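Local coordinates for protein transcription factor IWS1 (Saccharomyces cerevisiae, PDB 3NFQ) that regulates RNA polymerase II transcription, binds chromatin and interacts with SPT6, and may act at both recruitment and post-recruitment steps of TBP, at residues 92-95 / 96-100. Residues are numbered along the deposited sequence; the frame is centred on the assembly and turned at random.
Sequences SLPS and FEIQK
Ser95 is the N-cap of helix 96-107, in the TFIIS N-terminal-like region of this all-helical domain, and its side chain grips the first turn at Ile98. Ile98 N donates to Ser95 OG over 3.2 Å with an N-H...O angle of 161°. Ser95 chi1 of 68° sets OG between the backbone N and the carbonyl carbon, where it faces the Ile98 N-H. A water 3.0 Å from Ser95 OG donates to Glu97 OE1; a bend at Glu97 chi2 folds the carboxylate back toward the cap.

The first helical bond follows, from Gln99 N to Ser95 O at 3.0 Å. A side-chain bond runs beside it: Gln99 NE2 reaches Pro94 O at 2.9 Å, the acceptor lying practically in the amide plane of Gln99 while the donor is tilted 31° from the carbonyl plane. On the apolar side, Pro94 CB meets Ile98 CG2 at 3.8 Å, the two side chains crossing nearly perpendicularly. Tyr128 of helix 121-130 touches both Pro94 and Gln99.

Consecutive carbonyls, Pro94 O and Ser95 O, are thus both engaged by Gln99, one by its side chain and one by its backbone, which ties the incoming loop to the helix start and restrains the rotation of the buried carboxamide.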
loop_
_atom_site.group_PDB
_atom_site.type_symbol
_atom_site.label_atom_id
_atom_site.label_comp_id
_atom_site.label_asym_id
_atom_site.label_seq_id
_atom_site.Cartn_x
_atom_site.Cartn_y
_atom_site.Cartn_z
ATOM N N SER A 92 -10.919 -3.656 10.411
ATOM C CA SER A 92 -11.474 -2.887 9.289
ATOM C C SER A 92 -10.389 -2.473 8.278
ATOM O O SER A 92 -9.201 -2.340 8.610
ATOM C CB SER A 92 -12.255 -1.701 9.798
ATOM O OG SER A 92 -11.357 -0.777 10.338
ATOM N N LEU A 93 -10.823 -2.257 7.038
ATOM C CA LEU A 93 -9.927 -2.108 5.936
ATOM C C LEU A 93 -10.073 -0.716 5.301
ATOM O O LEU A 93 -11.079 -0.036 5.543
ATOM C CB LEU A 93 -10.265 -3.201 4.927
ATOM C CG LEU A 93 -9.897 -4.586 5.470
ATOM C CD1 LEU A 93 -10.496 -5.581 4.563
ATOM C CD2 LEU A 93 -8.337 -4.678 5.579
ATOM N N PRO A 94 -9.081 -0.290 4.513
ATOM C CA PRO A 94 -9.340 0.984 3.782
ATOM C C PRO A 94 -10.447 0.788 2.777
ATOM O O PRO A 94 -10.959 -0.309 2.580
ATOM C CB PRO A 94 -8.018 1.257 3.070
ATOM C CG PRO A 94 -7.392 -0.202 2.857
ATOM C CD PRO A 94 -7.776 -0.893 4.163
ATOM N N SER A 95 -10.783 1.865 2.049
ATOM C CA SER A 95 -11.869 1.767 1.142
ATOM C C SER A 95 -11.532 0.814 0.001
ATOM O O SER A 95 -10.343 0.559 -0.307
ATOM C CB SER A 95 -12.100 3.178 0.562
ATOM O OG SER A 95 -11.017 3.574 -0.256
ATOM N N PHE A 96 -12.582 0.351 -0.680
ATOM C CA PHE A 96 -12.438 -0.474 -1.833
ATOM C C PHE A 96 -11.551 0.199 -2.882
ATOM O O PHE A 96 -10.724 -0.454 -3.519
ATOM C CB PHE A 96 -13.814 -0.749 -2.482
ATOM C CG PHE A 96 -13.728 -1.668 -3.673
ATOM C CD1 PHE A 96 -13.484 -3.013 -3.492
ATOM C CD2 PHE A 96 -13.823 -1.187 -4.982
ATOM C CE1 PHE A 96 -13.418 -3.900 -4.578
ATOM C CE2 PHE A 96 -13.700 -2.077 -6.081
ATOM C CZ PHE A 96 -13.513 -3.447 -5.866
ATOM N N GLU A 97 -11.756 1.507 -3.102
ATOM C CA GLU A 97 -10.958 2.210 -4.096
ATOM C C GLU A 97 -9.458 2.214 -3.826
ATOM O O GLU A 97 -8.664 2.051 -4.746
ATOM C CB GLU A 97 -11.437 3.673 -4.186
ATOM C CG GLU A 97 -12.842 3.748 -4.824
ATOM C CD GLU A 97 -14.002 3.270 -3.922
ATOM O OE1 GLU A 97 -13.921 3.375 -2.670
ATOM O OE2 GLU A 97 -15.021 2.829 -4.500
ATOM N N ILE A 98 -9.080 2.343 -2.549
ATOM C CA ILE A 98 -7.667 2.241 -2.167
ATOM C C ILE A 98 -7.145 0.791 -2.350
ATOM O O ILE A 98 -6.044 0.566 -2.869
ATOM C CB ILE A 98 -7.448 2.749 -0.735
ATOM C CG1 ILE A 98 -7.366 4.272 -0.720
ATOM C CG2 ILE A 98 -6.076 2.097 -0.105
ATOM C CD1 ILE A 98 -7.661 4.843 0.612
ATOM N N GLN A 99 -7.944 -0.195 -1.942
ATOM C CA GLN A 99 -7.514 -1.589 -2.091
ATOM C C GLN A 99 -7.303 -1.918 -3.556
ATOM O O GLN A 99 -6.269 -2.419 -3.935
ATOM C CB GLN A 99 -8.544 -2.550 -1.531
ATOM C CG GLN A 99 -8.867 -2.412 -0.018
ATOM C CD GLN A 99 -9.955 -3.374 0.416
ATOM O OE1 GLN A 99 -9.972 -4.523 -0.010
ATOM N NE2 GLN A 99 -10.857 -2.926 1.281
ATOM N N LYS A 100 -8.294 -1.608 -4.377
ATOM C CA LYS A 100 -8.231 -1.983 -5.776
ATOM C C LYS A 100 -7.121 -1.233 -6.522
ATOM O O LYS A 100 -6.383 -1.817 -7.335
ATOM C CB LYS A 100 -9.576 -1.694 -6.425
ATOM C CG LYS A 100 -9.599 -2.314 -7.779
ATOM C CD LYS A 100 -10.818 -1.853 -8.565
ATOM C CE LYS A 100 -10.895 -2.709 -9.826
ATOM N NZ LYS A 100 -12.242 -2.532 -10.421
HETATM O O HOH W 1 -12.785 5.760 -1.251
#